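Local atomic coordinates of putative phosphoglycolate phosphatase (Lactobacillus delbrueckii, PDB entry 2HI0), a protein that probably hydrolyses the phosphate ester of 2-phosphoglycolate, as a member of the haloacid dehalogenase (HAD) family of hydrolases. Residues A[29-35]-A[92-97]; A[43-47]-A[210-214]. All coordinates share one frame; numbering follows the deposited sequence.

Contact 1 (A[29-35]-A[92-97]). With EDO (1,2-ethanediol), chain H.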
loop_
_atom_site.group_PDB
_atom_site.type_symbol
_atom_site.label_atom_id
_atom_site.label_comp_id
_atom_site.label_asym_id
_atom_site.label_seq_id
_atom_site.Cartn_x
_atom_site.Cartn_y
_atom_site.Cartn_z
ATOM N N ALA A 29 -17.737 -9.082 -1.555
ATOM C CA ALA A 29 -18.473 -7.858 -1.210
ATOM C C ALA A 29 -19.391 -7.421 -2.355
ATOM O O ALA A 29 -20.547 -7.014 -2.179
ATOM C CB ALA A 29 -17.468 -6.731 -0.875
ATOM N N PHE A 30 -18.843 -7.433 -3.564
ATOM C CA PHE A 30 -19.577 -7.107 -4.784
ATOM C C PHE A 30 -20.742 -8.065 -4.981
ATOM O O PHE A 30 -21.867 -7.669 -5.214
ATOM C CB PHE A 30 -18.657 -7.089 -6.026
ATOM C CG PHE A 30 -18.119 -5.680 -6.356
ATOM C CD1 PHE A 30 -17.430 -4.990 -5.395
ATOM C CD2 PHE A 30 -18.378 -5.045 -7.573
ATOM C CE1 PHE A 30 -16.942 -3.727 -5.591
ATOM C CE2 PHE A 30 -17.905 -3.744 -7.781
ATOM C CZ PHE A 30 -17.189 -3.096 -6.777
ATOM N N GLU A 31 -20.466 -9.349 -4.862
ATOM C CA GLU A 31 -21.539 -10.331 -5.035
ATOM C C GLU A 31 -22.663 -10.119 -3.994
ATOM O O GLU A 31 -23.861 -10.168 -4.335
ATOM C CB GLU A 31 -20.963 -11.745 -4.883
ATOM C CG GLU A 31 -22.002 -12.851 -5.024
ATOM C CD GLU A 31 -21.419 -14.253 -5.029
ATOM O OE1 GLU A 31 -20.654 -14.618 -4.105
ATOM O OE2 GLU A 31 -21.813 -14.995 -5.963
ATOM N N GLN A 32 -22.265 -9.917 -2.727
ATOM C CA GLN A 32 -23.229 -9.676 -1.667
ATOM C C GLN A 32 -24.127 -8.446 -1.866
ATOM O O GLN A 32 -25.201 -8.358 -1.296
ATOM C CB GLN A 32 -22.569 -9.570 -0.285
ATOM C CG GLN A 32 -22.045 -10.877 0.218
ATOM C CD GLN A 32 -23.135 -11.860 0.522
ATOM O OE1 GLN A 32 -24.087 -11.525 1.244
ATOM N NE2 GLN A 32 -23.025 -13.086 -0.012
ATOM N N THR A 33 -23.642 -7.483 -2.635
ATOM C CA THR A 33 -24.351 -6.240 -2.891
ATOM C C THR A 33 -24.926 -6.147 -4.325
ATOM O O THR A 33 -25.396 -5.089 -4.754
ATOM C CB THR A 33 -23.464 -5.050 -2.541
ATOM O OG1 THR A 33 -22.234 -5.125 -3.275
ATOM C CG2 THR A 33 -23.181 -4.979 -1.051
ATOM N N GLY A 34 -24.965 -7.276 -5.027
ATOM C CA GLY A 34 -25.660 -7.349 -6.303
ATOM C C GLY A 34 -24.872 -6.939 -7.531
ATOM O O GLY A 34 -25.470 -6.741 -8.610
ATOM N N HIS A 35 -23.549 -6.861 -7.418
ATOM C CA HIS A 35 -22.687 -6.393 -8.507
ATOM C C HIS A 35 -22.002 -7.573 -9.187
ATOM O O HIS A 35 -22.068 -8.682 -8.683
ATOM C CB HIS A 35 -21.632 -5.439 -7.991
ATOM C CG HIS A 35 -22.201 -4.133 -7.560
ATOM N ND1 HIS A 35 -22.463 -3.123 -8.458
ATOM C CD2 HIS A 35 -22.642 -3.698 -6.357
ATOM C CE1 HIS A 35 -22.995 -2.097 -7.820
ATOM N NE2 HIS A 35 -23.135 -2.422 -6.547
ATOM N N ARG A 92 -21.901 1.338 0.833
ATOM C CA ARG A 92 -22.736 0.120 1.022
ATOM C C ARG A 92 -21.877 -1.114 0.749
ATOM O O ARG A 92 -21.934 -2.117 1.480
ATOM C CB ARG A 92 -23.959 0.132 0.125
ATOM C CG ARG A 92 -24.942 -0.942 0.442
ATOM C CD ARG A 92 -26.256 -0.706 -0.303
ATOM N NE ARG A 92 -26.168 -1.127 -1.707
ATOM C CZ ARG A 92 -26.382 -2.368 -2.156
ATOM N NH1 ARG A 92 -26.687 -3.356 -1.346
ATOM N NH2 ARG A 92 -26.289 -2.618 -3.447
ATOM N N VAL A 93 -21.040 -1.048 -0.287
ATOM C CA VAL A 93 -20.113 -2.153 -0.583
ATOM C C VAL A 93 -19.060 -2.285 0.547
ATOM O O VAL A 93 -18.748 -3.375 1.002
ATOM C CB VAL A 93 -19.438 -1.971 -1.977
ATOM C CG1 VAL A 93 -18.366 -3.007 -2.194
ATOM C CG2 VAL A 93 -20.468 -2.053 -3.090
ATOM N N LEU A 94 -18.524 -1.144 1.001
ATOM C CA LEU A 94 -17.485 -1.167 2.060
ATOM C C LEU A 94 -17.996 -1.768 3.354
ATOM O O LEU A 94 -17.239 -2.361 4.149
ATOM C CB LEU A 94 -16.946 0.232 2.302
ATOM C CG LEU A 94 -15.972 0.760 1.245
ATOM C CD1 LEU A 94 -15.607 2.206 1.543
ATOM C CD2 LEU A 94 -14.717 -0.081 1.253
ATOM N N GLU A 95 -19.301 -1.620 3.609
ATOM C CA GLU A 95 -19.901 -2.172 4.815
ATOM C C GLU A 95 -19.692 -3.705 4.902
ATOM O O GLU A 95 -19.542 -4.264 6.000
ATOM C CB GLU A 95 -21.393 -1.850 4.810
ATOM C CG GLU A 95 -22.118 -2.329 6.054
ATOM C CD GLU A 95 -23.600 -1.958 6.081
ATOM O OE1 GLU A 95 -24.184 -1.660 5.014
ATOM O OE2 GLU A 95 -24.182 -1.996 7.184
ATOM N N VAL A 96 -19.697 -4.359 3.752
ATOM C CA VAL A 96 -19.402 -5.784 3.639
ATOM C C VAL A 96 -17.906 -6.024 3.509
ATOM O O VAL A 96 -17.348 -6.849 4.202
ATOM C CB VAL A 96 -20.137 -6.416 2.417
ATOM C CG1 VAL A 96 -19.817 -7.934 2.287
ATOM C CG2 VAL A 96 -21.669 -6.099 2.515
ATOM N N PHE A 97 -17.255 -5.287 2.615
ATOM C CA PHE A 97 -15.834 -5.531 2.332
ATOM C C PHE A 97 -14.877 -5.381 3.542
ATOM O O PHE A 97 -13.966 -6.225 3.750
ATOM C CB PHE A 97 -15.351 -4.586 1.250
ATOM C CG PHE A 97 -13.884 -4.744 0.926
ATOM C CD1 PHE A 97 -13.435 -5.776 0.096
ATOM C CD2 PHE A 97 -12.969 -3.869 1.443
ATOM C CE1 PHE A 97 -12.080 -5.921 -0.164
ATOM C CE2 PHE A 97 -11.619 -4.039 1.198
ATOM C CZ PHE A 97 -11.173 -5.053 0.381
HETATM C C1 EDO H . -17.734 -14.067 -5.262
HETATM O O1 EDO H . -18.078 -15.136 -4.397
HETATM C C2 EDO H . -16.864 -14.653 -6.371
HETATM O O2 EDO H . -17.569 -15.560 -7.230
#

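Contact 2 (A[43-47]-A[210-214])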
loop_
_atom_site.group_PDB
_atom_site.type_symbol
_atom_site.label_atom_id
_atom_site.label_comp_id
_atom_site.label_asym_id
_atom_site.label_seq_id
_atom_site.Cartn_x
_atom_site.Cartn_y
_atom_site.Cartn_z
ATOM N N ASP A 43 -6.931 -6.838 -11.974
ATOM C CA ASP A 43 -7.889 -5.751 -11.767
ATOM C C ASP A 43 -7.583 -5.120 -10.402
ATOM O O ASP A 43 -7.519 -3.887 -10.244
ATOM C CB ASP A 43 -9.336 -6.256 -11.788
ATOM C CG ASP A 43 -9.817 -6.688 -13.168
ATOM O OD1 ASP A 43 -9.369 -6.120 -14.197
ATOM O OD2 ASP A 43 -10.695 -7.583 -13.188
ATOM N N ILE A 44 -7.427 -5.978 -9.403
ATOM C CA ILE A 44 -7.208 -5.480 -8.041
ATOM C C ILE A 44 -5.945 -4.613 -7.936
ATOM O O ILE A 44 -5.907 -3.656 -7.170
ATOM C CB ILE A 44 -7.196 -6.669 -6.991
ATOM C CG1 ILE A 44 -8.586 -6.822 -6.370
ATOM C CG2 ILE A 44 -6.129 -6.504 -5.939
ATOM C CD1 ILE A 44 -9.668 -7.251 -7.358
ATOM N N LYS A 45 -4.905 -4.962 -8.688
ATOM C CA LYS A 45 -3.669 -4.159 -8.723
ATOM C C LYS A 45 -3.878 -2.756 -9.274
ATOM O O LYS A 45 -3.100 -1.838 -8.969
ATOM C CB LYS A 45 -2.592 -4.903 -9.502
ATOM C CG LYS A 45 -2.141 -6.194 -8.846
ATOM C CD LYS A 45 -1.144 -6.933 -9.688
ATOM C CE LYS A 45 -0.534 -8.074 -8.902
ATOM N NZ LYS A 45 0.259 -8.999 -9.790
ATOM N N ASN A 46 -4.951 -2.590 -10.043
ATOM C CA ASN A 46 -5.383 -1.268 -10.541
ATOM C C ASN A 46 -6.341 -0.551 -9.578
ATOM O O ASN A 46 -6.552 0.666 -9.671
ATOM C CB ASN A 46 -6.073 -1.388 -11.903
ATOM C CG ASN A 46 -5.116 -1.620 -13.024
ATOM O OD1 ASN A 46 -4.651 -0.668 -13.676
ATOM N ND2 ASN A 46 -4.791 -2.882 -13.257
ATOM N N PHE A 47 -6.968 -1.279 -8.668
ATOM C CA PHE A 47 -7.910 -0.628 -7.758
ATOM C C PHE A 47 -7.297 -0.107 -6.479
ATOM O O PHE A 47 -7.624 0.960 -6.025
ATOM C CB PHE A 47 -9.063 -1.547 -7.393
ATOM C CG PHE A 47 -9.845 -2.119 -8.580
ATOM C CD1 PHE A 47 -9.913 -1.468 -9.801
ATOM C CD2 PHE A 47 -10.554 -3.314 -8.403
ATOM C CE1 PHE A 47 -10.619 -2.033 -10.847
ATOM C CE2 PHE A 47 -11.266 -3.855 -9.410
ATOM C CZ PHE A 47 -11.309 -3.202 -10.644
ATOM N N TRP A 210 7.867 -5.594 -7.698
ATOM C CA TRP A 210 7.130 -6.842 -7.488
ATOM C C TRP A 210 5.718 -6.587 -6.959
ATOM O O TRP A 210 5.028 -7.559 -6.568
ATOM C CB TRP A 210 7.900 -7.808 -6.582
ATOM C CG TRP A 210 8.280 -7.280 -5.260
ATOM C CD1 TRP A 210 7.504 -7.241 -4.151
ATOM C CD2 TRP A 210 9.561 -6.764 -4.889
ATOM N NE1 TRP A 210 8.198 -6.693 -3.103
ATOM C CE2 TRP A 210 9.479 -6.418 -3.526
ATOM C CE3 TRP A 210 10.758 -6.513 -5.585
ATOM C CZ2 TRP A 210 10.567 -5.866 -2.847
ATOM C CZ3 TRP A 210 11.798 -6.034 -4.930
ATOM C CH2 TRP A 210 11.715 -5.676 -3.564
ATOM N N GLY A 211 5.277 -5.332 -7.014
ATOM C CA GLY A 211 3.985 -4.961 -6.520
ATOM C C GLY A 211 2.938 -4.641 -7.589
ATOM O O GLY A 211 2.916 -5.315 -8.633
ATOM N N PHE A 212 2.090 -3.651 -7.313
ATOM C CA PHE A 212 0.891 -3.447 -8.090
ATOM C C PHE A 212 1.077 -2.590 -9.350
ATOM O O PHE A 212 0.161 -2.571 -10.206
ATOM C CB PHE A 212 -0.221 -2.855 -7.244
ATOM C CG PHE A 212 -0.743 -3.769 -6.154
ATOM C CD1 PHE A 212 -0.150 -4.966 -5.826
ATOM C CD2 PHE A 212 -1.864 -3.373 -5.438
ATOM C CE1 PHE A 212 -0.644 -5.756 -4.801
ATOM C CE2 PHE A 212 -2.368 -4.143 -4.431
ATOM C CZ PHE A 212 -1.793 -5.338 -4.106
ATOM N N ARG A 213 2.210 -1.863 -9.489
ATOM C CA ARG A 213 2.466 -1.051 -10.694
ATOM C C ARG A 213 3.677 -1.589 -11.442
ATOM O O ARG A 213 4.637 -2.141 -10.856
ATOM C CB ARG A 213 2.716 0.398 -10.312
ATOM C CG ARG A 213 1.591 1.134 -9.584
ATOM C CD ARG A 213 0.288 1.142 -10.359
ATOM N NE ARG A 213 -0.656 2.171 -9.945
ATOM C CZ ARG A 213 -1.901 2.292 -10.434
ATOM N NH1 ARG A 213 -2.382 1.405 -11.314
ATOM N NH2 ARG A 213 -2.669 3.317 -10.042
ATOM N N SER A 214 3.650 -1.381 -12.745
ATOM C CA SER A 214 4.696 -1.782 -13.660
ATOM C C SER A 214 5.887 -0.809 -13.611
ATOM O O SER A 214 5.779 0.339 -13.164
ATOM C CB SER A 214 4.159 -1.808 -15.090
ATOM O OG SER A 214 4.046 -0.490 -15.618
HETATM O O HOH W 1 -5.349 2.822 -10.872
#

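Contact 1 (A[29-35]-A[92-97])
Ala29, Thr33 and the valines Val93 and Val96 form a helix-helix contact in the helical cap of this HAD-family fold. It joins the C-terminal end of helix 19-32 to the middle of helix 87-103. The backbones come close at Ala29, where the CA lies 5.0 Å from Phe97 CA. Ala29 CB packs on Phe97 CB at 3.7 Å, at the edge of the Phe97 ring. The two valines split their branches. With CG1 anti to the backbone N (chi1 173°), Val93 sends that methyl to Phe30 CE1, 3.8 Å away, and CG2 to Thr33 OG1. Val96 CG1 meets Ala29 CA, and its CG2 meets the Thr33 methyl. Helix 19-32 ends in a Schellman motif with Gly34, of positive phi, at C-prime. Thr33 OG1 donates back to Ala29 O at 2.8 Å, so the hydroxyl facing Val93 is satisfied. A valine in place of Thr33 would probably leave Ala29 O without this side-chain donor and set a methyl against that carbonyl. The Arg92 guanidinium lays one face over Thr33 CB. Its NH2 also has a salt bridge to Glu89. His35 is held by Glu63 at ND1 and by Glu89 at NE2. Arg92 NH2 donates to Thr33 O at 2.9 Å, in the carbonyl plane on a lone pair, with a bent N-H...O angle of 139°.

Contact 2 (A[43-47]-A[210-214])
Lys45 and Phe212 carry a contact between the cap and the core domain of this HAD-type fold, beside the metal site. Helix 41-47 of the cap meets the loop after core strand 204-208. The side chains cross at about a right angle. Lys45 sets CG over one face of the Phe212 ring in a CH-pi contact, 4.2 Å from the ring centroid. Lys45 has CG anti to its carbonyl carbon (chi1 -65°) and is extended beyond it, which carries NZ away from the ring to a salt bridge with Glu42. Phe212 CB rests 3.5 Å from Lys45 O. The Phe212 side chain touches Asp12, a ligand of the bound sodium ion, while Phe212 N donates to Asp190, another ligand.

Arg213 starts away from the helix, but its chain bends at chi2 (-57°) and brings the guanidinium back to it. Asn46 OD1 lies at the guanidinium edge, 3.9 Å from Arg213 NH1, with the amide and guanidinium planes 80° apart. Asn46 ND2 donates to Glu42 O. Glu192 takes Arg213 NE in a salt bridge. No direct hydrogen bond joins the segments. One water bridges them, donating to Asn46 O at 2.7 Å and accepting from Arg213 NH2 at 2.8 Å.

Contact 1 holds two helices of the cap together, whereas contact 2 joins the cap to the core domain. They share no element, but helices 19-32 and 41-47 follow each other in the chain, and Ile44 of contact 2 packs on Leu22 and Leu26 of the former. Their centres are 21 Å apart, and both are partly buried. Contact 1 lies at the outer end, about 22 Å from the chain centre. Its Gln32 and Arg92 are exposed, whereas no touching residue of contact 2 is. Contact 2 lies about 10 Å from the centre, near the sodium ion. It buries less surface, 254 against 406 Å², and relies on water where contact 1 has a direct hydrogen bond.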